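Local atomic coordinates of S12 family peptidase (Streptomyces sp. 82F2, PDB entry 3WWX), a protein that probably hydrolyses amide bonds of D-amino-acid substrates, as a D-stereospecific amidohydrolase of the S12 peptidase family built on the beta-lactamase-like fold. Residues T57-V62 with A234-E239; V62-Q67 with N266-T271; Y109-D114 with K137-V142; A154-S159 with V281-G286. All blocks are in the same frame, centred on the assembly; numbering follows the deposited sequence.

Contact 1: T57-V62 with A234-E239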
loop_
_atom_site.group_PDB
_atom_site.type_symbol
_atom_site.label_atom_id
_atom_site.label_comp_id
_atom_site.label_asym_id
_atom_site.label_seq_id
_atom_site.Cartn_x
_atom_site.Cartn_y
_atom_site.Cartn_z
ATOM N N THR A 57 4.782 1.294 1.080
ATOM C CA THR A 57 6.153 1.186 0.601
ATOM C C THR A 57 6.840 2.550 0.629
ATOM O O THR A 57 8.035 2.647 0.940
ATOM C CB THR A 57 6.200 0.608 -0.808
ATOM O OG1 THR A 57 5.401 -0.571 -0.873
ATOM C CG2 THR A 57 7.631 0.275 -1.181
ATOM N N PHE A 58 6.091 3.606 0.311
ATOM C CA PHE A 58 6.632 4.963 0.383
ATOM C C PHE A 58 6.992 5.316 1.827
ATOM O O PHE A 58 8.070 5.830 2.114
ATOM C CB PHE A 58 5.642 5.977 -0.184
ATOM C CG PHE A 58 5.442 5.864 -1.674
ATOM C CD1 PHE A 58 4.519 4.965 -2.193
ATOM C CD2 PHE A 58 6.155 6.652 -2.553
ATOM C CE1 PHE A 58 4.309 4.849 -3.564
ATOM C CE2 PHE A 58 5.952 6.525 -3.940
ATOM C CZ PHE A 58 5.028 5.640 -4.434
ATOM N N THR A 59 6.086 5.046 2.751
ATOM C CA THR A 59 6.331 5.306 4.157
ATOM C C THR A 59 7.572 4.583 4.677
ATOM O O THR A 59 8.428 5.194 5.355
ATOM C CB THR A 59 5.076 4.906 4.954
ATOM O OG1 THR A 59 3.981 5.681 4.460
ATOM C CG2 THR A 59 5.247 5.121 6.445
ATOM N N ALA A 60 7.697 3.294 4.348
ATOM C CA ALA A 60 8.872 2.514 4.766
ATOM C C ALA A 60 10.154 3.052 4.154
ATOM O O ALA A 60 11.187 3.094 4.822
ATOM C CB ALA A 60 8.700 1.054 4.421
ATOM N N THR A 61 10.099 3.455 2.897
ATOM C CA THR A 61 11.289 3.986 2.221
ATOM C C THR A 61 11.809 5.221 2.948
ATOM O O THR A 61 13.003 5.360 3.164
ATOM C CB THR A 61 10.988 4.314 0.750
ATOM O OG1 THR A 61 10.648 3.108 0.056
ATOM C CG2 THR A 61 12.216 4.923 0.050
ATOM N N VAL A 62 10.917 6.103 3.351
ATOM C CA VAL A 62 11.341 7.307 4.073
ATOM C C VAL A 62 12.039 6.927 5.369
ATOM O O VAL A 62 13.100 7.465 5.689
ATOM C CB VAL A 62 10.155 8.231 4.356
ATOM C CG1 VAL A 62 10.546 9.341 5.326
ATOM C CG2 VAL A 62 9.629 8.803 3.063
ATOM N N ALA A 234 -6.833 6.565 5.878
ATOM C CA ALA A 234 -5.666 5.730 5.587
ATOM C C ALA A 234 -4.333 6.411 5.949
ATOM O O ALA A 234 -3.425 5.775 6.503
ATOM C CB ALA A 234 -5.699 5.343 4.102
ATOM N N GLY A 235 -4.189 7.681 5.619
ATOM C CA GLY A 235 -2.939 8.378 5.840
ATOM C C GLY A 235 -1.736 7.593 5.354
ATOM O O GLY A 235 -1.712 7.102 4.218
ATOM N N ALA A 236 -0.723 7.500 6.211
ATOM C CA ALA A 236 0.542 6.871 5.837
ATOM C C ALA A 236 0.428 5.357 5.614
ATOM O O ALA A 236 1.376 4.723 5.155
ATOM C CB ALA A 236 1.603 7.182 6.877
ATOM N N ALA A 237 -0.744 4.787 5.891
ATOM C CA ALA A 237 -1.023 3.398 5.576
ATOM C C ALA A 237 -1.687 3.224 4.213
ATOM O O ALA A 237 -1.782 2.114 3.720
ATOM C CB ALA A 237 -1.915 2.807 6.647
ATOM N N GLY A 238 -2.173 4.303 3.602
ATOM C CA GLY A 238 -2.888 4.119 2.348
ATOM C C GLY A 238 -3.470 5.274 1.561
ATOM O O GLY A 238 -4.295 5.006 0.692
ATOM N N GLU A 239 -3.056 6.521 1.786
ATOM C CA GLU A 239 -3.749 7.659 1.174
ATOM C C GLU A 239 -3.342 8.040 -0.250
ATOM O O GLU A 239 -4.023 8.866 -0.857
ATOM C CB GLU A 239 -3.533 8.922 2.022
ATOM C CG GLU A 239 -2.116 9.469 2.051
ATOM C CD GLU A 239 -2.088 10.856 2.638
ATOM O OE1 GLU A 239 -2.599 11.759 1.961
ATOM O OE2 GLU A 239 -1.556 11.008 3.755
#
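A single hydroxyl ties the two segments together: T59 OG1 donates to A236 O over 2.9 Å. The hydroxyl lies in the plane of the A236 carbonyl and sits on a lone pair of its oxygen, at a C=O...donor angle of 128°. T59 has its OG1 beside the backbone N (chi1 -59°), which swings the hydroxyl out of the helix toward the loop and leaves CG2 farther back, 4.1 Å from A236 O. The same OG1 also touches A236 CB at 3.7 Å, so the carbonyl and the methyl of one residue both meet it. Around them the apolar wall is completed by Y178 and by F163, A166 and I170 of helix 160-174. This is the early part of helix 55-68, whose first turn carries K56, the lysine of the family's SxxK motif. That lysine reaches the other segment too, its NZ bonding A237 O, so two neighbouring carbonyls of the loop are held by residues one turn apart on the same helix. The loop presents them through a short 3-10 segment, 236-237; just before it, G235 O is gripped twice, by G238 N and by E239 N at 2.8 Å. Farther along, E239 bonds Y178 OH and G199 N through its two carboxylate oxygens. Within the helix T57 O is likewise held by two groups of T61, the N and the OG1, which arrive from opposite faces of the carbonyl plane.

Contact 2: V62-Q67 with N266-T271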
loop_
_atom_site.group_PDB
_atom_site.type_symbol
_atom_site.label_atom_id
_atom_site.label_comp_id
_atom_site.label_asym_id
_atom_site.label_seq_id
_atom_site.Cartn_x
_atom_site.Cartn_y
_atom_site.Cartn_z
ATOM N N VAL A 62 10.917 6.103 3.351
ATOM C CA VAL A 62 11.341 7.307 4.073
ATOM C C VAL A 62 12.039 6.927 5.369
ATOM O O VAL A 62 13.100 7.465 5.689
ATOM C CB VAL A 62 10.155 8.231 4.356
ATOM C CG1 VAL A 62 10.546 9.341 5.326
ATOM C CG2 VAL A 62 9.629 8.803 3.063
ATOM N N LEU A 63 11.472 5.998 6.136
ATOM C CA LEU A 63 12.090 5.626 7.404
ATOM C C LEU A 63 13.435 4.969 7.189
ATOM O O LEU A 63 14.349 5.162 7.989
ATOM C CB LEU A 63 11.183 4.719 8.220
ATOM C CG LEU A 63 10.142 5.535 8.963
ATOM C CD1 LEU A 63 8.997 4.645 9.369
ATOM C CD2 LEU A 63 10.758 6.206 10.195
ATOM N N LEU A 64 13.571 4.187 6.125
ATOM C CA LEU A 64 14.875 3.597 5.825
ATOM C C LEU A 64 15.907 4.644 5.409
ATOM O O LEU A 64 17.082 4.519 5.771
ATOM C CB LEU A 64 14.708 2.481 4.782
ATOM C CG LEU A 64 14.112 1.201 5.380
ATOM C CD1 LEU A 64 13.432 0.356 4.308
ATOM C CD2 LEU A 64 15.200 0.386 6.079
ATOM N N GLN A 65 15.492 5.668 4.683
ATOM C CA GLN A 65 16.391 6.782 4.411
ATOM C C GLN A 65 16.794 7.484 5.694
ATOM O O GLN A 65 17.972 7.806 5.878
ATOM C CB GLN A 65 15.771 7.780 3.448
ATOM C CG GLN A 65 15.591 7.271 2.024
ATOM C CD GLN A 65 15.259 8.387 1.073
ATOM O OE1 GLN A 65 14.910 9.493 1.488
ATOM N NE2 GLN A 65 15.384 8.121 -0.225
ATOM N N LEU A 66 15.841 7.740 6.579
ATOM C CA LEU A 66 16.171 8.437 7.821
ATOM C C LEU A 66 17.159 7.628 8.652
ATOM O O LEU A 66 18.061 8.196 9.273
ATOM C CB LEU A 66 14.902 8.760 8.624
ATOM C CG LEU A 66 13.948 9.758 7.966
ATOM C CD1 LEU A 66 12.622 9.756 8.710
ATOM C CD2 LEU A 66 14.562 11.167 7.929
ATOM N N GLN A 67 17.016 6.306 8.645
ATOM C CA GLN A 67 17.959 5.450 9.349
ATOM C C GLN A 67 19.345 5.540 8.696
ATOM O O GLN A 67 20.367 5.581 9.399
ATOM C CB GLN A 67 17.478 3.998 9.423
ATOM C CG GLN A 67 18.530 3.067 10.030
ATOM C CD GLN A 67 18.057 1.655 10.231
ATOM O OE1 GLN A 67 17.874 1.202 11.369
ATOM N NE2 GLN A 67 17.880 0.927 9.132
ATOM N N ASN A 266 18.729 -4.022 1.904
ATOM C CA ASN A 266 18.819 -5.363 2.470
ATOM C C ASN A 266 17.840 -5.564 3.639
ATOM O O ASN A 266 17.209 -6.615 3.755
ATOM C CB ASN A 266 20.227 -5.625 2.996
ATOM C CG ASN A 266 20.375 -7.016 3.552
ATOM O OD1 ASN A 266 20.183 -8.010 2.841
ATOM N ND2 ASN A 266 20.702 -7.105 4.839
ATOM N N GLU A 267 17.733 -4.569 4.509
ATOM C CA GLU A 267 16.762 -4.616 5.606
ATOM C C GLU A 267 15.347 -4.665 5.051
ATOM O O GLU A 267 14.521 -5.419 5.542
ATOM C CB GLU A 267 16.941 -3.428 6.544
ATOM C CG GLU A 267 18.217 -3.558 7.404
ATOM C CD GLU A 267 18.374 -2.485 8.475
ATOM O OE1 GLU A 267 17.369 -1.894 8.914
ATOM O OE2 GLU A 267 19.534 -2.233 8.895
ATOM N N MET A 268 15.084 -3.869 4.022
ATOM C CA MET A 268 13.750 -3.806 3.449
ATOM C C MET A 268 13.320 -5.145 2.881
ATOM O O MET A 268 12.144 -5.508 2.957
ATOM C CB MET A 268 13.695 -2.757 2.350
ATOM C CG MET A 268 12.273 -2.413 1.943
ATOM S SD MET A 268 12.249 -1.116 0.695
ATOM C CE MET A 268 10.812 -0.198 1.242
ATOM N N THR A 269 14.277 -5.869 2.297
ATOM C CA THR A 269 14.010 -7.150 1.657
ATOM C C THR A 269 14.285 -8.349 2.580
ATOM O O THR A 269 14.289 -9.489 2.112
ATOM C CB THR A 269 14.833 -7.326 0.367
ATOM O OG1 THR A 269 16.232 -7.202 0.669
ATOM C CG2 THR A 269 14.435 -6.297 -0.659
ATOM N N THR A 270 14.466 -8.096 3.875
ATOM C CA THR A 270 14.508 -9.163 4.863
ATOM C C THR A 270 13.074 -9.462 5.282
ATOM O O THR A 270 12.429 -8.656 5.956
ATOM C CB THR A 270 15.359 -8.765 6.061
ATOM O OG1 THR A 270 16.706 -8.566 5.614
ATOM C CG2 THR A 270 15.333 -9.863 7.129
ATOM N N THR A 271 12.580 -10.608 4.847
ATOM C CA THR A 271 11.161 -10.909 4.947
ATOM C C THR A 271 10.800 -11.881 6.060
ATOM O O THR A 271 11.623 -12.710 6.493
ATOM C CB THR A 271 10.602 -11.477 3.628
ATOM O OG1 THR A 271 11.323 -12.656 3.263
ATOM C CG2 THR A 271 10.718 -10.460 2.491
HETATM O O HOH W 1 19.165 -1.129 11.873
#
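L64 sets its CD1 methyl over the side chain of M268, which it crosses at a slant, closest to M268 CB at 3.7 Å and with CG, SD and CE of the methionine only slightly farther off. The methionine runs straight as far as SD and then bends at chi3 (-142°), which turns its CE back toward helix 55-68, where A60 and T61 receive it. The other methyl of L64, CD2, meets E267 CB more loosely, at 4.2 Å. This is helix-to-helix packing in the helical part of the beta-lactamase fold: the far half of helix 55-68 rests against the last turn of helix 262-268. One turn beyond L64 the chemistry becomes polar. Q67 NE2 donates to E267 OE1 over 2.9 Å with an N-H...O angle of 163°. The acceptor lies in the amide plane of Q67, yet the donor comes in from above the carboxylate plane, the two flat groups standing 82° apart. E267 OE1 also forms a salt bridge with R99, which would be expected to favour its negative charge. A water donates to both remaining oxygens, Q67 OE1 at 2.7 Å and E267 OE2 at 3.2 Å, while Q67 OE1 accepts from L74 N as well.

Contact 3: Y109-D114 with K137-V142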
loop_
_atom_site.group_PDB
_atom_site.type_symbol
_atom_site.label_atom_id
_atom_site.label_comp_id
_atom_site.label_asym_id
_atom_site.label_seq_id
_atom_site.Cartn_x
_atom_site.Cartn_y
_atom_site.Cartn_z
ATOM N N TYR A 109 -3.215 -4.019 17.212
ATOM C CA TYR A 109 -4.563 -4.068 16.682
ATOM C C TYR A 109 -4.710 -3.095 15.523
ATOM O O TYR A 109 -4.336 -1.930 15.642
ATOM C CB TYR A 109 -5.543 -3.702 17.804
ATOM C CG TYR A 109 -6.992 -3.849 17.458
ATOM C CD1 TYR A 109 -7.647 -2.917 16.669
ATOM C CD2 TYR A 109 -7.735 -4.928 17.951
ATOM C CE1 TYR A 109 -8.988 -3.069 16.344
ATOM C CE2 TYR A 109 -9.079 -5.075 17.633
ATOM C CZ TYR A 109 -9.687 -4.143 16.813
ATOM O OH TYR A 109 -11.030 -4.255 16.500
ATOM N N SER A 110 -5.281 -3.602 14.446
ATOM C CA SER A 110 -5.529 -2.816 13.234
ATOM C C SER A 110 -6.827 -2.006 13.357
ATOM O O SER A 110 -7.919 -2.573 13.457
ATOM C CB SER A 110 -5.607 -3.746 12.035
ATOM O OG SER A 110 -5.636 -2.974 10.852
ATOM N N TYR A 111 -6.712 -0.677 13.351
ATOM C CA TYR A 111 -7.860 0.181 13.662
ATOM C C TYR A 111 -8.987 -0.015 12.657
ATOM O O TYR A 111 -10.146 0.257 12.966
ATOM C CB TYR A 111 -7.475 1.668 13.722
ATOM C CG TYR A 111 -7.035 2.227 12.379
ATOM C CD1 TYR A 111 -5.703 2.179 12.001
ATOM C CD2 TYR A 111 -7.939 2.792 11.493
ATOM C CE1 TYR A 111 -5.276 2.675 10.774
ATOM C CE2 TYR A 111 -7.509 3.288 10.249
ATOM C CZ TYR A 111 -6.187 3.223 9.924
ATOM O OH TYR A 111 -5.728 3.709 8.712
ATOM N N THR A 112 -8.661 -0.457 11.450
ATOM C CA THR A 112 -9.681 -0.614 10.421
ATOM C C THR A 112 -10.615 -1.781 10.712
ATOM O O THR A 112 -11.655 -1.903 10.076
ATOM C CB THR A 112 -9.033 -0.822 9.030
ATOM O OG1 THR A 112 -8.061 -1.866 9.094
ATOM C CG2 THR A 112 -8.346 0.456 8.573
ATOM N N GLU A 113 -10.245 -2.619 11.679
ATOM C CA GLU A 113 -11.086 -3.730 12.121
ATOM C C GLU A 113 -11.979 -3.385 13.306
ATOM O O GLU A 113 -12.838 -4.181 13.683
ATOM C CB GLU A 113 -10.209 -4.921 12.468
ATOM C CG GLU A 113 -9.352 -5.418 11.314
ATOM C CD GLU A 113 -10.171 -5.771 10.087
ATOM O OE1 GLU A 113 -11.171 -6.501 10.225
ATOM O OE2 GLU A 113 -9.814 -5.300 8.987
ATOM N N ASP A 114 -11.817 -2.201 13.877
ATOM C CA ASP A 114 -12.664 -1.810 15.002
ATOM C C ASP A 114 -14.112 -1.760 14.526
ATOM O O ASP A 114 -14.394 -1.172 13.496
ATOM C CB ASP A 114 -12.248 -0.456 15.521
ATOM C CG ASP A 114 -13.213 0.078 16.526
ATOM O OD1 ASP A 114 -13.149 -0.363 17.695
ATOM O OD2 ASP A 114 -14.038 0.932 16.139
ATOM N N LYS A 137 -3.513 10.470 15.403
ATOM C CA LYS A 137 -3.699 10.094 16.800
ATOM C C LYS A 137 -5.106 9.547 17.049
ATOM O O LYS A 137 -5.282 8.663 17.895
ATOM C CB LYS A 137 -3.360 11.263 17.746
ATOM C CG LYS A 137 -4.135 12.526 17.487
ATOM C CD LYS A 137 -3.669 13.670 18.417
ATOM C CE LYS A 137 -4.458 14.952 18.154
ATOM N NZ LYS A 137 -4.195 16.010 19.171
ATOM N N GLN A 138 -6.105 10.033 16.316
ATOM C CA GLN A 138 -7.452 9.470 16.453
ATOM C C GLN A 138 -7.506 8.024 15.972
ATOM O O GLN A 138 -8.154 7.173 16.594
ATOM C CB GLN A 138 -8.496 10.313 15.717
ATOM C CG GLN A 138 -9.923 9.757 15.805
ATOM C CD GLN A 138 -10.492 9.823 17.195
ATOM O OE1 GLN A 138 -10.952 10.877 17.628
ATOM N NE2 GLN A 138 -10.456 8.709 17.910
ATOM N N LEU A 139 -6.855 7.720 14.857
ATOM C CA LEU A 139 -6.816 6.348 14.371
ATOM C C LEU A 139 -6.120 5.425 15.373
ATOM O O LEU A 139 -6.562 4.314 15.623
ATOM C CB LEU A 139 -6.120 6.307 13.012
ATOM C CG LEU A 139 -6.849 7.077 11.898
ATOM C CD1 LEU A 139 -6.012 7.035 10.629
ATOM C CD2 LEU A 139 -8.264 6.540 11.643
ATOM N N VAL A 140 -5.003 5.864 15.930
ATOM C CA VAL A 140 -4.299 5.054 16.916
ATOM C C VAL A 140 -5.194 4.876 18.154
ATOM O O VAL A 140 -5.274 3.774 18.715
ATOM C CB VAL A 140 -2.942 5.678 17.262
ATOM C CG1 VAL A 140 -2.290 4.951 18.419
ATOM C CG2 VAL A 140 -2.021 5.685 16.028
ATOM N N ALA A 141 -5.890 5.926 18.571
ATOM C CA ALA A 141 -6.790 5.807 19.730
ATOM C C ALA A 141 -7.821 4.711 19.528
ATOM O O ALA A 141 -8.129 3.955 20.468
ATOM C CB ALA A 141 -7.509 7.130 20.000
ATOM N N VAL A 142 -8.369 4.614 18.323
ATOM C CA VAL A 142 -9.343 3.583 18.027
ATOM C C VAL A 142 -8.759 2.196 18.346
ATOM O O VAL A 142 -9.411 1.348 18.968
ATOM C CB VAL A 142 -9.798 3.665 16.548
ATOM C CG1 VAL A 142 -10.560 2.427 16.121
ATOM C CG2 VAL A 142 -10.651 4.893 16.324
HETATM O O HOH W 2 -12.081 2.030 19.954
#
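The phenol ring of Y111 lies broadside to L139, whose CB sits 4.1 Å from the ring centroid and only 3° off the ring normal, a CH-pi contact over the face. The setting is a 3-10 turn, 111-113, leading into the N-cap of helix 115-121, all packed on helix 136-144 in the helical region of the beta-lactamase fold. Beyond CB the leucine follows the ring outward: L139 CD2 meets Y111 CE2 at 3.6 Å, and L139 CD1 reaches as far as the phenol oxygen. Y111 adopts the crowded position for CG, between its backbone N and carbonyl carbon (chi1 66°), and this turns the ring's face to L139, with Y111 CB 3.4 Å from L139 O. The ring is fixed at its far end by a hydrogen bond from OH to I233 O, and F117 meets it edge-to-face. One turn farther along helix 136-144, V142 packs against D114, the N-cap residue. Its CG1 presses on D114 CB at 3.4 Å, the two side chains crossing at about a right angle, and the same methyl touches Y111 CB more distantly. The carboxylate of D114 is thus backed by a methyl group while its oxygens work elsewhere, OD2 capping F117 N and OD1 bonding H146 NE2. Beside them a water donates to V142 O at 2.9 Å and, weakly, to D114 OD1 at 3.5 Å.

Contact 4: A154-S159 with V281-G286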
loop_
_atom_site.group_PDB
_atom_site.type_symbol
_atom_site.label_atom_id
_atom_site.label_comp_id
_atom_site.label_asym_id
_atom_site.label_seq_id
_atom_site.Cartn_x
_atom_site.Cartn_y
_atom_site.Cartn_z
ATOM N N ALA A 154 5.982 -12.292 17.990
ATOM C CA ALA A 154 5.570 -13.699 18.092
ATOM C C ALA A 154 4.858 -14.249 16.866
ATOM O O ALA A 154 4.735 -15.458 16.711
ATOM C CB ALA A 154 4.698 -13.909 19.325
ATOM N N SER A 155 4.364 -13.366 15.994
ATOM C CA SER A 155 3.603 -13.807 14.845
ATOM C C SER A 155 3.612 -12.683 13.818
ATOM O O SER A 155 4.472 -11.800 13.855
ATOM C CB SER A 155 2.168 -14.192 15.251
ATOM O OG SER A 155 1.478 -14.894 14.218
ATOM N N TRP A 156 2.669 -12.766 12.885
ATOM C CA TRP A 156 2.515 -11.761 11.829
ATOM C C TRP A 156 1.032 -11.516 11.630
ATOM O O TRP A 156 0.214 -12.460 11.549
ATOM C CB TRP A 156 3.123 -12.268 10.517
ATOM C CG TRP A 156 3.124 -11.233 9.400
ATOM C CD1 TRP A 156 4.117 -10.329 9.122
ATOM C CD2 TRP A 156 2.081 -10.982 8.443
ATOM N NE1 TRP A 156 3.760 -9.551 8.059
ATOM C CE2 TRP A 156 2.517 -9.928 7.620
ATOM C CE3 TRP A 156 0.833 -11.553 8.197
ATOM C CZ2 TRP A 156 1.746 -9.433 6.576
ATOM C CZ3 TRP A 156 0.072 -11.070 7.145
ATOM C CH2 TRP A 156 0.529 -10.006 6.353
ATOM N N ASN A 157 0.669 -10.243 11.540
ATOM C CA ASN A 157 -0.683 -9.891 11.141
ATOM C C ASN A 157 -0.667 -8.501 10.555
ATOM O O ASN A 157 -0.127 -7.583 11.148
ATOM C CB ASN A 157 -1.633 -9.940 12.338
ATOM C CG ASN A 157 -3.038 -9.563 11.960
ATOM O OD1 ASN A 157 -3.727 -10.331 11.307
ATOM N ND2 ASN A 157 -3.444 -8.344 12.307
ATOM N N TYR A 158 -1.246 -8.361 9.372
ATOM C CA TYR A 158 -1.281 -7.083 8.690
ATOM C C TYR A 158 -2.129 -6.105 9.472
ATOM O O TYR A 158 -3.311 -6.372 9.721
ATOM C CB TYR A 158 -1.870 -7.288 7.309
ATOM C CG TYR A 158 -1.686 -6.137 6.372
ATOM C CD1 TYR A 158 -2.566 -5.077 6.379
ATOM C CD2 TYR A 158 -0.649 -6.127 5.461
ATOM C CE1 TYR A 158 -2.413 -4.019 5.483
ATOM C CE2 TYR A 158 -0.493 -5.085 4.564
ATOM C CZ TYR A 158 -1.380 -4.048 4.576
ATOM O OH TYR A 158 -1.262 -3.009 3.696
ATOM N N SER A 159 -1.543 -4.965 9.835
ATOM C CA SER A 159 -2.251 -3.967 10.632
ATOM C C SER A 159 -1.986 -2.558 10.131
ATOM O O SER A 159 -0.835 -2.124 10.018
ATOM C CB SER A 159 -1.827 -4.056 12.101
ATOM O OG SER A 159 -2.386 -2.972 12.818
ATOM N N VAL A 281 5.882 -16.651 0.036
ATOM C CA VAL A 281 5.362 -15.297 0.204
ATOM C C VAL A 281 5.982 -14.741 1.470
ATOM O O VAL A 281 5.938 -15.384 2.528
ATOM C CB VAL A 281 3.827 -15.266 0.303
ATOM C CG1 VAL A 281 3.315 -13.830 0.525
ATOM C CG2 VAL A 281 3.220 -15.838 -0.945
ATOM N N GLY A 282 6.612 -13.574 1.362
ATOM C CA GLY A 282 7.253 -12.965 2.506
ATOM C C GLY A 282 6.892 -11.498 2.589
ATOM O O GLY A 282 6.584 -10.870 1.560
ATOM N N TYR A 283 6.892 -10.961 3.805
ATOM C CA TYR A 283 6.657 -9.527 3.995
ATOM C C TYR A 283 7.867 -8.917 4.673
ATOM O O TYR A 283 8.269 -9.371 5.763
ATOM C CB TYR A 283 5.383 -9.288 4.809
ATOM C CG TYR A 283 4.847 -7.874 4.665
ATOM C CD1 TYR A 283 5.411 -6.830 5.360
ATOM C CD2 TYR A 283 3.782 -7.596 3.811
ATOM C CE1 TYR A 283 4.952 -5.527 5.205
ATOM C CE2 TYR A 283 3.304 -6.296 3.654
ATOM C CZ TYR A 283 3.887 -5.272 4.360
ATOM O OH TYR A 283 3.384 -3.999 4.211
ATOM N N GLY A 284 8.458 -7.912 4.035
ATOM C CA GLY A 284 9.615 -7.214 4.557
ATOM C C GLY A 284 9.204 -5.890 5.170
ATOM O O GLY A 284 8.240 -5.857 5.931
ATOM N N LEU A 285 9.906 -4.807 4.846
ATOM C CA LEU A 285 9.568 -3.514 5.435
ATOM C C LEU A 285 8.690 -2.753 4.458
ATOM O O LEU A 285 9.173 -2.079 3.562
ATOM C CB LEU A 285 10.820 -2.719 5.821
ATOM C CG LEU A 285 11.774 -3.485 6.756
ATOM C CD1 LEU A 285 13.000 -2.633 7.073
ATOM C CD2 LEU A 285 11.111 -3.977 8.043
ATOM N N GLY A 286 7.378 -2.885 4.619
ATOM C CA GLY A 286 6.436 -2.241 3.695
ATOM C C GLY A 286 6.574 -2.732 2.253
ATOM O O GLY A 286 6.347 -1.965 1.297
#
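The indole of W156 and the side chain of Y283 form the close half of this contact. The nearest approach is W156 NE1 to Y283 CB, 3.6 Å, and W156 CZ2 follows along the phenol with Y283 CD2 at 3.9 Å. The rings are neither stacked nor edge-to-face: the planes of the five-membered ring and the phenol are turned 50° apart, with centroids 5.7 Å apart. Both side chains are extended from the backbone, CG anti to N (chi1 -175° and -162°); they cross at about a right angle, the indole reaching the root of the tyrosine, and the CA atoms of W156 and Y283 stay 9.1 Å apart. Y158 makes the looser half. Its CE2 passes Y283 OH at 4.0 Å and Y283 CE2 at a similar range, without a polar bond between the phenols. Unlike Y283, which is buried, W156 and Y158 keep some exposure to solvent. Each phenol spends its hydroxyl elsewhere: Y158 OH bonds K56 NZ and Y283 OH bonds H301 NE2. Y158 and S159 begin the YxN motif of the family, and K56 ends its SxxK motif, consistent with a place beside the active site. H104 stacks on Y158 and meets Y283 edge-to-face. Strand 282-283 lies between strands 288-291 and 272-273 in the large antiparallel sheet, while S159 caps helix 160-174 and L285 packs on L64 of helix 55-68.

How the contacts relate
Helix 55-68 links three of the four contacts: contacts 1 and 2 take successive parts of it and share V62, and contact 4 is tied to it where T57 OG1 probably bonds G286 O. Contact 1, nearest the centre of the chain, is buried and rests on one hydroxyl. Contact 3 is also largely buried but lies toward the periphery, and relies on apolar and ring-face packing. Contacts 2 and 4 are partly buried; the former adds an amide-carboxylate pair and a bridging water, the latter meets through aromatic side chains. M268 O and L285 N probably bond, joining 266-271 to 281-286, while S110 packs on S159 between contacts 3 and 4.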